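Local atomic coordinates of polyhedrin (Operophtera brumata cypovirus 19, PDB entry 5A99), a protein that forms the crystalline matrix of cypovirus polyhedra, the micron-sized occlusion bodies that probably shelter virus particles between insect hosts. Residues A[45-50]-A[217-222]; A[118-123]-A[188-193]. All blocks are in the same frame, centred on the assembly; numbering follows the deposited sequence.

Contact 1: residues A[45-50]-A[217-222]; sequences SLQIIR and DLYAHY
Ile49 lays its CG1 over one face of the Tyr219 ring. This CG1 sits 3.8 Å from the ring centroid in a CH-pi contact, 15° off the normal and shifted toward the rim. With CG1 anti to the carbonyl carbon (chi1 -62°) and the chain extended beyond it, CD1 runs on along the ring, and the two side chains point the same way. Gln47 reaches the rim of the same ring: its OE1 lies in the ring plane, 3.6 Å from Tyr219 CD2, with the amide turned 81° to the ring. That oxygen takes its hydrogen bond from Asn70, and Tyr219 OH bonds to Gln65 O.

On the other face of the sheet, beside Ile48, its hydrogen-bonded partner, the small Ala220 is a low point, CB to CB 4.3 Å. The tip of Ile48, CD1, meets Tyr222 obliquely at CD2, 3.9 Å away. Leu218 sets its CD1 3.9 Å from Arg50 NH2, and its CB lies over a face of the guanidinium. Arg50 NE bonds to Gln52.

Six backbone bonds hold the antiparallel ladder, pairing Leu46, Ile48 and Arg50 with Tyr222, Ala220 and Leu218. His221 adds a seventh bond, ND1 to Leu46 O at 3.1 Å. The oxygen lies close to the imidazole plane. The nitrogen stands above the carbonyl plane, while Tyr222 N meets the same oxygen within it.

Strand 218-222 is the outermost strand of the six-stranded sheet within this chain. Strand 46-53 separates it from strand 33-40. Helix 225-236 packs against Leu46, Ile48 and Tyr222, while Tyr61 of strand 56-61 touches Ile49 and Tyr219. Leu92 of the second subunit packs on Ala220 and Tyr222.

Contact 2: residues A[118-123]-A[188-193]; sequences DVDLGS and AVQRAN
Ser123 OG accepts the backbone N-H of Gln190 at 2.9 Å, in a nearly straight bond. The same hydroxyl donates to Asp120 O, on a lone pair of that carbonyl, so its proton is directed back into its own turn. Ser123 N bonds to Asp120 O as well, closing a type I beta turn over residues 120-123; the hydroxyl adds a second bond to the same oxygen. OG lies between the backbone N and the carbonyl carbon (chi1 77°), which lets it bridge the turn and the strand.

Gln190 returns the grip with its side chain. NE2 donates to Asp120 OD2 at 2.8 Å, close to straight at 171°. It meets the carboxylate on its anti side, and the amide and carboxylate planes are 38° apart. On the way there, Gln190 CG passes 3.4 Å from Ser123 OG. Tyr200 holds the other end of the amide through OE1.

Next to these groups Asp120 N bonds to Gln190 O at 2.9 Å. Beyond it, Ala192 N bonds to Asp118 O at 2.8 Å. Val119 presses its CB against Val189 CG2, 3.9 Å away.

Further out, one water links Asp118 OD2, Ala192 O and Arg191 NH1. It lies in the guanidinium plane, at the edge. It joins two groups of opposite charge whose charged atoms do not touch. Asp118 also forms a salt bridge with Arg194. The guanidinium of Arg191 is fixed by Pro54 O, Gln26 O and Ser31.

The loop between strands 110-116 and 125-129 thus runs beside residues 188-192, which strand 184-190 leads into. Val119 packs on Trp168 of strand 164-173 and Ile33 of strand 33-40. Tyr206 of the third subunit touches Ser123 and Gln190.

Overall arrangement
After helix 10-25 and strand 33-40, the chain enters contact 1 with residues 45-50. It then passes through strand 56-61 and helix 81-92 to strand 110-116 and reaches contact 2 at residues 118-123. Strands 125-129, 157-161 and 164-173 follow before residues 188-193 close this shorter loop. Residues 217-222 close contact 1 last, so the loops nest and do not cross. Contact 1 adds a late strand to one side of the six-stranded sheet. Contact 2 ties a loop leaving that sheet to a strand of the three-stranded sheet. Their centres are 23 Å apart, and their nearest atoms are about 10 Å apart.

Contact 1: residues A[45-50]-A[217-222]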
loop_
_atom_site.group_PDB
_atom_site.type_symbol
_atom_site.label_atom_id
_atom_site.label_comp_id
_atom_site.label_asym_id
_atom_site.label_seq_id
_atom_site.Cartn_x
_atom_site.Cartn_y
_atom_site.Cartn_z
ATOM N N SER A 45 22.221 15.838 -2.991
ATOM C CA SER A 45 21.081 15.917 -2.087
ATOM C C SER A 45 20.702 14.501 -1.650
ATOM O O SER A 45 21.079 13.519 -2.298
ATOM C CB SER A 45 19.896 16.649 -2.742
ATOM O OG SER A 45 19.199 15.842 -3.681
ATOM N N LEU A 46 19.988 14.395 -0.532
ATOM C CA LEU A 46 19.503 13.105 -0.060
ATOM C C LEU A 46 17.997 13.026 -0.156
ATOM O O LEU A 46 17.282 13.975 0.188
ATOM C CB LEU A 46 19.879 12.866 1.408
ATOM C CG LEU A 46 21.264 12.325 1.742
ATOM C CD1 LEU A 46 22.342 13.339 1.335
ATOM C CD2 LEU A 46 21.347 12.002 3.227
ATOM N N GLN A 47 17.523 11.869 -0.597
ATOM C CA GLN A 47 16.136 11.506 -0.410
ATOM C C GLN A 47 16.075 10.393 0.641
ATOM O O GLN A 47 16.687 9.337 0.484
ATOM C CB GLN A 47 15.502 11.043 -1.717
ATOM C CG GLN A 47 14.053 10.641 -1.548
ATOM C CD GLN A 47 13.323 10.477 -2.862
ATOM O OE1 GLN A 47 12.212 10.977 -3.026
ATOM N NE2 GLN A 47 13.934 9.763 -3.797
ATOM N N ILE A 48 15.341 10.660 1.716
ATOM C CA ILE A 48 15.184 9.729 2.824
ATOM C C ILE A 48 13.787 9.135 2.807
ATOM O O ILE A 48 12.790 9.845 2.719
ATOM C CB ILE A 48 15.440 10.431 4.188
ATOM C CG1 ILE A 48 16.824 11.079 4.189
ATOM C CG2 ILE A 48 15.310 9.447 5.353
ATOM C CD1 ILE A 48 17.220 11.719 5.514
ATOM N N ILE A 49 13.731 7.814 2.859
ATOM C CA ILE A 49 12.468 7.098 2.991
ATOM C C ILE A 49 12.554 6.331 4.300
ATOM O O ILE A 49 13.453 5.511 4.481
ATOM C CB ILE A 49 12.244 6.134 1.815
ATOM C CG1 ILE A 49 12.160 6.910 0.496
ATOM C CG2 ILE A 49 10.965 5.335 1.993
ATOM C CD1 ILE A 49 12.091 6.033 -0.710
ATOM N N ARG A 50 11.655 6.636 5.231
ATOM C CA ARG A 50 11.582 5.895 6.479
ATOM C C ARG A 50 10.311 5.079 6.569
ATOM O O ARG A 50 9.193 5.603 6.454
ATOM C CB ARG A 50 11.648 6.799 7.703
ATOM C CG ARG A 50 11.645 6.004 9.009
ATOM C CD ARG A 50 11.702 6.889 10.235
ATOM N NE ARG A 50 10.406 7.451 10.618
ATOM C CZ ARG A 50 10.175 8.748 10.818
ATOM N NH1 ARG A 50 11.147 9.633 10.623
ATOM N NH2 ARG A 50 8.965 9.162 11.211
ATOM N N ASP A 217 4.938 5.616 5.272
ATOM C CA ASP A 217 6.347 5.837 4.997
ATOM C C ASP A 217 6.562 7.341 4.939
ATOM O O ASP A 217 5.754 8.073 4.364
ATOM C CB ASP A 217 6.786 5.195 3.681
ATOM C CG ASP A 217 6.835 3.674 3.752
ATOM O OD1 ASP A 217 6.813 3.110 4.868
ATOM O OD2 ASP A 217 6.921 3.040 2.679
ATOM N N LEU A 218 7.649 7.803 5.543
ATOM C CA LEU A 218 7.989 9.213 5.479
ATOM C C LEU A 218 8.994 9.446 4.364
ATOM O O LEU A 218 9.989 8.734 4.271
ATOM C CB LEU A 218 8.574 9.688 6.806
ATOM C CG LEU A 218 8.981 11.167 6.874
ATOM C CD1 LEU A 218 8.764 11.740 8.273
ATOM C CD2 LEU A 218 10.415 11.326 6.463
ATOM N N TYR A 219 8.703 10.423 3.509
ATOM C CA TYR A 219 9.625 10.870 2.466
ATOM C C TYR A 219 10.177 12.241 2.827
ATOM O O TYR A 219 9.418 13.142 3.180
ATOM C CB TYR A 219 8.890 10.975 1.126
ATOM C CG TYR A 219 8.887 9.725 0.263
ATOM C CD1 TYR A 219 8.120 8.619 0.601
ATOM C CD2 TYR A 219 9.621 9.676 -0.916
ATOM C CE1 TYR A 219 8.103 7.478 -0.202
ATOM C CE2 TYR A 219 9.615 8.543 -1.723
ATOM C CZ TYR A 219 8.854 7.447 -1.365
ATOM O OH TYR A 219 8.852 6.326 -2.176
ATOM N N ALA A 220 11.488 12.412 2.719
ATOM C CA ALA A 220 12.137 13.691 3.022
ATOM C C ALA A 220 13.243 13.980 2.024
ATOM O O ALA A 220 13.903 13.064 1.543
ATOM C CB ALA A 220 12.708 13.693 4.434
ATOM N N HIS A 221 13.450 15.264 1.746
ATOM C CA HIS A 221 14.482 15.724 0.826
ATOM C C HIS A 221 15.382 16.737 1.540
ATOM O O HIS A 221 14.906 17.754 2.056
ATOM C CB HIS A 221 13.814 16.343 -0.409
ATOM C CG HIS A 221 14.765 16.687 -1.517
ATOM N ND1 HIS A 221 16.058 16.222 -1.567
ATOM C CD2 HIS A 221 14.594 17.450 -2.624
ATOM C CE1 HIS A 221 16.651 16.692 -2.652
ATOM N NE2 HIS A 221 15.784 17.437 -3.310
ATOM N N TYR A 222 16.679 16.440 1.591
ATOM C CA TYR A 222 17.649 17.303 2.274
ATOM C C TYR A 222 18.740 17.797 1.320
ATOM O O TYR A 222 19.211 17.055 0.446
ATOM C CB TYR A 222 18.270 16.589 3.490
ATOM C CG TYR A 222 17.348 16.593 4.687
ATOM C CD1 TYR A 222 17.223 17.729 5.488
ATOM C CD2 TYR A 222 16.559 15.487 4.989
ATOM C CE1 TYR A 222 16.355 17.758 6.570
ATOM C CE2 TYR A 222 15.680 15.506 6.081
ATOM C CZ TYR A 222 15.589 16.644 6.864
ATOM O OH TYR A 222 14.734 16.684 7.948
#

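Contact 2: residues A[118-123]-A[188-193]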
loop_
_atom_site.group_PDB
_atom_site.type_symbol
_atom_site.label_atom_id
_atom_site.label_comp_id
_atom_site.label_asym_id
_atom_site.label_seq_id
_atom_site.Cartn_x
_atom_site.Cartn_y
_atom_site.Cartn_z
ATOM N N ASP A 118 15.139 -3.128 18.291
ATOM C CA ASP A 118 15.447 -4.500 18.659
ATOM C C ASP A 118 15.069 -5.365 17.474
ATOM O O ASP A 118 14.041 -6.050 17.478
ATOM C CB ASP A 118 14.671 -4.934 19.908
ATOM C CG ASP A 118 15.058 -6.318 20.376
ATOM O OD1 ASP A 118 16.228 -6.698 20.169
ATOM O OD2 ASP A 118 14.196 -7.024 20.944
ATOM N N VAL A 119 15.888 -5.314 16.433
ATOM C CA VAL A 119 15.534 -6.013 15.214
ATOM C C VAL A 119 16.027 -7.458 15.233
ATOM O O VAL A 119 17.056 -7.786 15.833
ATOM C CB VAL A 119 16.069 -5.296 13.949
ATOM C CG1 VAL A 119 15.682 -3.838 13.959
ATOM C CG2 VAL A 119 17.544 -5.435 13.843
ATOM N N ASP A 120 15.259 -8.307 14.568
ATOM C CA ASP A 120 15.655 -9.661 14.288
ATOM C C ASP A 120 16.586 -9.603 13.093
ATOM O O ASP A 120 16.146 -9.447 11.953
ATOM C CB ASP A 120 14.430 -10.497 13.952
ATOM C CG ASP A 120 14.787 -11.863 13.430
ATOM O OD1 ASP A 120 15.949 -12.292 13.611
ATOM O OD2 ASP A 120 13.901 -12.522 12.848
ATOM N N LEU A 121 17.878 -9.701 13.355
ATOM C CA LEU A 121 18.869 -9.565 12.294
ATOM C C LEU A 121 18.724 -10.646 11.219
ATOM O O LEU A 121 19.005 -10.397 10.051
ATOM C CB LEU A 121 20.276 -9.581 12.880
ATOM C CG LEU A 121 20.695 -8.335 13.667
ATOM C CD1 LEU A 121 22.011 -8.572 14.406
ATOM C CD2 LEU A 121 20.804 -7.135 12.751
ATOM N N GLY A 122 18.277 -11.836 11.618
ATOM C CA GLY A 122 17.999 -12.907 10.678
ATOM C C GLY A 122 16.811 -12.634 9.768
ATOM O O GLY A 122 16.572 -13.366 8.815
ATOM N N SER A 123 16.051 -11.590 10.059
ATOM C CA SER A 123 14.928 -11.227 9.203
ATOM C C SER A 123 15.299 -10.082 8.262
ATOM O O SER A 123 14.531 -9.717 7.380
ATOM C CB SER A 123 13.712 -10.839 10.046
ATOM O OG SER A 123 13.848 -9.537 10.589
ATOM N N ALA A 188 12.690 -5.987 4.095
ATOM C CA ALA A 188 11.849 -6.441 5.184
ATOM C C ALA A 188 12.687 -6.589 6.426
ATOM O O ALA A 188 13.892 -6.846 6.364
ATOM C CB ALA A 188 11.204 -7.750 4.854
ATOM N N VAL A 189 12.025 -6.424 7.559
ATOM C CA VAL A 189 12.635 -6.666 8.844
ATOM C C VAL A 189 11.529 -6.731 9.897
ATOM O O VAL A 189 10.556 -5.984 9.819
ATOM C CB VAL A 189 13.669 -5.572 9.192
ATOM C CG1 VAL A 189 13.065 -4.184 9.093
ATOM C CG2 VAL A 189 14.252 -5.810 10.575
ATOM N N GLN A 190 11.681 -7.633 10.866
ATOM C CA GLN A 190 10.744 -7.732 11.981
ATOM C C GLN A 190 11.502 -7.512 13.279
ATOM O O GLN A 190 12.743 -7.615 13.317
ATOM C CB GLN A 190 10.052 -9.110 12.001
ATOM C CG GLN A 190 10.988 -10.258 12.285
ATOM C CD GLN A 190 10.274 -11.590 12.508
ATOM O OE1 GLN A 190 9.045 -11.691 12.411
ATOM N NE2 GLN A 190 11.055 -12.624 12.820
ATOM N N ARG A 191 10.769 -7.222 14.351
ATOM C CA ARG A 191 11.406 -7.083 15.653
ATOM C C ARG A 191 11.797 -8.466 16.134
ATOM O O ARG A 191 11.145 -9.456 15.789
ATOM C CB ARG A 191 10.501 -6.391 16.687
ATOM C CG ARG A 191 9.548 -7.300 17.456
ATOM C CD ARG A 191 8.953 -6.609 18.710
ATOM N NE ARG A 191 8.711 -5.176 18.525
ATOM C CZ ARG A 191 9.447 -4.214 19.078
ATOM N NH1 ARG A 191 10.466 -4.513 19.874
ATOM N NH2 ARG A 191 9.168 -2.953 18.840
ATOM N N ALA A 192 12.857 -8.520 16.932
ATOM C CA ALA A 192 13.339 -9.765 17.507
ATOM C C ALA A 192 12.306 -10.383 18.443
ATOM O O ALA A 192 11.717 -9.704 19.276
ATOM C CB ALA A 192 14.637 -9.516 18.270
ATOM N N ASN A 193 12.102 -11.687 18.317
ATOM C CA ASN A 193 11.350 -12.414 19.322
ATOM C C ASN A 193 12.113 -13.670 19.731
ATOM O O ASN A 193 12.235 -14.623 18.960
ATOM C CB ASN A 193 9.944 -12.755 18.830
ATOM C CG ASN A 193 9.086 -13.348 19.931
ATOM O OD1 ASN A 193 9.573 -13.605 21.033
ATOM N ND2 ASN A 193 7.806 -13.554 19.645
HETATM O O HOH W 1 11.692 -7.249 20.592
#